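ATP-dependent Clp protease proteolytic subunit (Plasmodium falciparum, PDB 4GM2) belongs to the ClpP family of serine peptidases and is an inactive subunit of the caseinolytic protease complex of the apicoplast. Local coordinates at residues A[113-123]-A[162-171]. Sequence-based numbering, arbitrary orientation.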
loop_
_atom_site.group_PDB
_atom_site.type_symbol
_atom_site.label_atom_id
_atom_site.label_comp_id
_atom_site.label_asym_id
_atom_site.label_seq_id
_atom_site.Cartn_x
_atom_site.Cartn_y
_atom_site.Cartn_z
ATOM N N ILE A 113 -7.714 8.261 -33.952
ATOM C CA ILE A 113 -6.509 8.882 -34.505
ATOM C C ILE A 113 -5.291 8.021 -34.171
ATOM O O ILE A 113 -4.465 7.712 -35.040
ATOM C CB ILE A 113 -6.309 10.307 -33.938
ATOM C CG1 ILE A 113 -7.441 11.228 -34.399
ATOM C CG2 ILE A 113 -4.953 10.873 -34.343
ATOM C CD1 ILE A 113 -7.584 12.489 -33.575
ATOM N N LEU A 114 -5.203 7.631 -32.903
ATOM C CA LEU A 114 -4.119 6.792 -32.420
ATOM C C LEU A 114 -4.052 5.463 -33.164
ATOM O O LEU A 114 -2.981 5.064 -33.616
ATOM C CB LEU A 114 -4.259 6.556 -30.916
ATOM C CG LEU A 114 -3.036 5.968 -30.217
ATOM C CD1 LEU A 114 -1.806 6.823 -30.491
ATOM C CD2 LEU A 114 -3.297 5.841 -28.725
ATOM N N ALA A 115 -5.196 4.794 -33.295
ATOM C CA ALA A 115 -5.273 3.517 -34.004
ATOM C C ALA A 115 -4.792 3.609 -35.463
ATOM O O ALA A 115 -4.035 2.753 -35.928
ATOM C CB ALA A 115 -6.684 2.953 -33.931
ATOM N N SER A 116 -5.219 4.652 -36.168
ATOM C CA SER A 116 -4.844 4.851 -37.569
ATOM C C SER A 116 -3.382 5.274 -37.735
ATOM O O SER A 116 -2.877 5.365 -38.860
ATOM C CB SER A 116 -5.750 5.900 -38.215
ATOM O OG SER A 116 -5.585 7.160 -37.579
ATOM N N SER A 117 -2.710 5.542 -36.619
ATOM C CA SER A 117 -1.344 6.047 -36.660
ATOM C C SER A 117 -0.303 4.927 -36.656
ATOM O O SER A 117 0.892 5.188 -36.768
ATOM C CB SER A 117 -1.104 7.042 -35.524
ATOM O OG SER A 117 -1.894 8.211 -35.704
ATOM N N GLY A 118 -0.767 3.683 -36.544
ATOM C CA GLY A 118 0.105 2.515 -36.616
ATOM C C GLY A 118 0.721 2.387 -37.996
ATOM O O GLY A 118 0.245 3.004 -38.956
ATOM N N LYS A 119 1.788 1.595 -38.093
ATOM C CA LYS A 119 2.480 1.367 -39.357
ATOM C C LYS A 119 1.498 0.891 -40.426
ATOM O O LYS A 119 0.695 -0.013 -40.180
ATOM C CB LYS A 119 3.608 0.345 -39.170
ATOM C CG LYS A 119 4.482 0.139 -40.400
ATOM C CD LYS A 119 5.324 -1.121 -40.274
ATOM C CE LYS A 119 6.242 -1.315 -41.469
ATOM N NZ LYS A 119 7.256 -0.230 -41.596
ATOM N N LYS A 120 1.553 1.511 -41.602
ATOM C CA LYS A 120 0.686 1.106 -42.705
ATOM C C LYS A 120 0.941 -0.345 -43.091
ATOM O O LYS A 120 2.082 -0.749 -43.334
ATOM C CB LYS A 120 0.823 2.033 -43.912
ATOM C CG LYS A 120 0.046 3.333 -43.758
ATOM C CD LYS A 120 -0.303 3.953 -45.106
ATOM C CE LYS A 120 -1.071 5.258 -44.936
ATOM N NZ LYS A 120 -0.227 6.338 -44.352
ATOM N N GLY A 121 -0.141 -1.116 -43.116
ATOM C CA GLY A 121 -0.091 -2.549 -43.369
ATOM C C GLY A 121 -0.271 -3.323 -42.083
ATOM O O GLY A 121 -0.607 -4.507 -42.103
ATOM N N TYR A 122 -0.053 -2.641 -40.961
ATOM C CA TYR A 122 -0.058 -3.279 -39.648
ATOM C C TYR A 122 -1.020 -2.612 -38.660
ATOM O O TYR A 122 -0.772 -2.579 -37.448
ATOM C CB TYR A 122 1.362 -3.328 -39.084
ATOM C CG TYR A 122 2.302 -4.224 -39.856
ATOM C CD1 TYR A 122 2.476 -5.557 -39.494
ATOM C CD2 TYR A 122 3.026 -3.738 -40.948
ATOM C CE1 TYR A 122 3.339 -6.383 -40.193
ATOM C CE2 TYR A 122 3.892 -4.557 -41.654
ATOM C CZ TYR A 122 4.043 -5.878 -41.271
ATOM O OH TYR A 122 4.900 -6.703 -41.965
ATOM N N ARG A 123 -2.119 -2.091 -39.192
ATOM C CA ARG A 123 -3.214 -1.602 -38.371
ATOM C C ARG A 123 -4.359 -2.611 -38.450
ATOM O O ARG A 123 -4.981 -2.789 -39.502
ATOM C CB ARG A 123 -3.660 -0.218 -38.836
ATOM C CG ARG A 123 -2.553 0.826 -38.800
ATOM C CD ARG A 123 -2.969 2.101 -39.514
ATOM N NE ARG A 123 -3.202 1.895 -40.942
ATOM C CZ ARG A 123 -3.689 2.820 -41.764
ATOM N NH1 ARG A 123 -3.999 4.027 -41.311
ATOM N NH2 ARG A 123 -3.868 2.535 -43.044
ATOM N N VAL A 162 -4.462 17.919 -36.495
ATOM C CA VAL A 162 -5.326 16.739 -36.407
ATOM C C VAL A 162 -5.906 16.378 -37.784
ATOM O O VAL A 162 -5.989 15.201 -38.133
ATOM C CB VAL A 162 -6.409 16.882 -35.300
ATOM C CG1 VAL A 162 -7.186 18.177 -35.443
ATOM C CG2 VAL A 162 -7.364 15.701 -35.305
ATOM N N ILE A 163 -6.272 17.388 -38.571
ATOM C CA ILE A 163 -6.697 17.165 -39.958
ATOM C C ILE A 163 -5.538 16.588 -40.774
ATOM O O ILE A 163 -5.734 15.692 -41.592
ATOM C CB ILE A 163 -7.243 18.453 -40.617
ATOM C CG1 ILE A 163 -8.560 18.877 -39.951
ATOM C CG2 ILE A 163 -7.460 18.249 -42.111
ATOM C CD1 ILE A 163 -9.088 20.225 -40.403
ATOM N N GLU A 164 -4.332 17.094 -40.516
ATOM C CA GLU A 164 -3.117 16.693 -41.225
ATOM C C GLU A 164 -2.759 15.227 -40.971
ATOM O O GLU A 164 -2.422 14.491 -41.902
ATOM C CB GLU A 164 -1.961 17.601 -40.805
ATOM C CG GLU A 164 -0.926 17.860 -41.884
ATOM C CD GLU A 164 -0.139 19.136 -41.638
ATOM O OE1 GLU A 164 1.106 19.055 -41.585
ATOM O OE2 GLU A 164 -0.760 20.218 -41.494
ATOM N N ILE A 165 -2.837 14.817 -39.707
ATOM C CA ILE A 165 -2.573 13.438 -39.300
ATOM C C ILE A 165 -3.582 12.466 -39.927
ATOM O O ILE A 165 -3.186 11.472 -40.537
ATOM C CB ILE A 165 -2.555 13.309 -37.757
ATOM C CG1 ILE A 165 -1.371 14.095 -37.177
ATOM C CG2 ILE A 165 -2.505 11.849 -37.321
ATOM C CD1 ILE A 165 -1.431 14.324 -35.680
ATOM N N ILE A 166 -4.875 12.762 -39.793
ATOM C CA ILE A 166 -5.924 11.890 -40.325
ATOM C C ILE A 166 -5.864 11.815 -41.852
ATOM O O ILE A 166 -6.026 10.737 -42.433
ATOM C CB ILE A 166 -7.327 12.321 -39.850
ATOM C CG1 ILE A 166 -7.411 12.253 -38.324
ATOM C CG2 ILE A 166 -8.405 11.433 -40.465
ATOM C CD1 ILE A 166 -8.597 12.984 -37.733
ATOM N N SER A 167 -5.616 12.957 -42.493
ATOM C CA SER A 167 -5.443 13.009 -43.948
ATOM C C SER A 167 -4.294 12.124 -44.430
ATOM O O SER A 167 -4.423 11.452 -45.455
ATOM C CB SER A 167 -5.222 14.443 -44.420
ATOM O OG SER A 167 -6.350 15.245 -44.134
ATOM N N LYS A 168 -3.186 12.130 -43.688
ATOM C CA LYS A 168 -2.023 11.309 -44.017
ATOM C C LYS A 168 -2.295 9.822 -43.800
ATOM O O LYS A 168 -1.958 9.001 -44.653
ATOM C CB LYS A 168 -0.795 11.748 -43.211
ATOM C CG LYS A 168 0.531 11.296 -43.818
ATOM C CD LYS A 168 1.715 11.502 -42.879
ATOM C CE LYS A 168 1.902 10.321 -41.933
ATOM N NZ LYS A 168 3.100 10.477 -41.060
ATOM N N ASN A 169 -2.904 9.488 -42.662
ATOM C CA ASN A 169 -3.199 8.101 -42.292
ATOM C C ASN A 169 -4.160 7.405 -43.255
ATOM O O ASN A 169 -4.010 6.215 -43.544
ATOM C CB ASN A 169 -3.757 8.025 -40.862
ATOM C CG ASN A 169 -2.755 8.472 -39.805
ATOM O OD1 ASN A 169 -1.593 8.747 -40.101
ATOM N ND2 ASN A 169 -3.209 8.543 -38.559
ATOM N N THR A 170 -5.137 8.157 -43.752
ATOM C CA THR A 170 -6.194 7.606 -44.598
ATOM C C THR A 170 -5.925 7.795 -46.092
ATOM O O THR A 170 -6.679 7.290 -46.927
ATOM C CB THR A 170 -7.557 8.242 -44.263
ATOM O OG1 THR A 170 -7.470 9.662 -44.432
ATOM C CG2 THR A 170 -7.970 7.924 -42.826
ATOM N N GLU A 171 -4.853 8.520 -46.413
ATOM C CA GLU A 171 -4.470 8.840 -47.796
ATOM C C GLU A 171 -5.549 9.640 -48.519
ATOM O O GLU A 171 -5.892 9.347 -49.665
ATOM C CB GLU A 171 -4.112 7.572 -48.582
ATOM C CG GLU A 171 -2.807 6.922 -48.155
ATOM C CD GLU A 171 -2.627 5.533 -48.732
ATOM O OE1 GLU A 171 -3.383 5.157 -49.653
ATOM O OE2 GLU A 171 -1.723 4.811 -48.258
#
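Asn169 points its carboxamide at the C-terminal part of helix 110-116, where ND2 donates to both Ser116 OG (2.9 Å) and Ser117 OG (3.2 Å), each somewhat out of the amide plane. Asparagine suits this buried place because its two N-H bonds point to different hydroxyls. Each serine hydroxyl accepts from Asn169 and donates to Ile113 O, the two from opposite faces of its carbonyl plane, which fixes their rotation.

One turn back, Ile113 supplies the apolar part. Branching at CB lets it reach three apolar neighbours at once: CD1 meets Val162 CG2 at 3.7 Å, CG2 faces Ile165 CG2, and CG1 rests against Ile166 CD1, each side chain crossing it at about a right angle.

Near the C-terminal end of helix 148-170, positively charged groups probably suit the backbone carbonyls. Arg123 NH1 bridges the backbones of the two segments, bonding Asn169 O (3.1 Å) and Ser116 O (3.0 Å), while Asp199 takes NE in a salt bridge. Lys120, bent at its last torsion (chi4 68°), brings NZ into a 3.2 Å hydrogen bond with Lys168 O. The carbonyls of Asn169 and Lys168 are both reached from above their planes, not on a lone pair.

In this ClpP fold the long helix 148-170 thus packs on helix 110-116 and the loop leading into strand 123-125, with Val89 of helix 81-94 touching Ser117 and Ile165, and helix 174-180 touching Ser167 and Thr170.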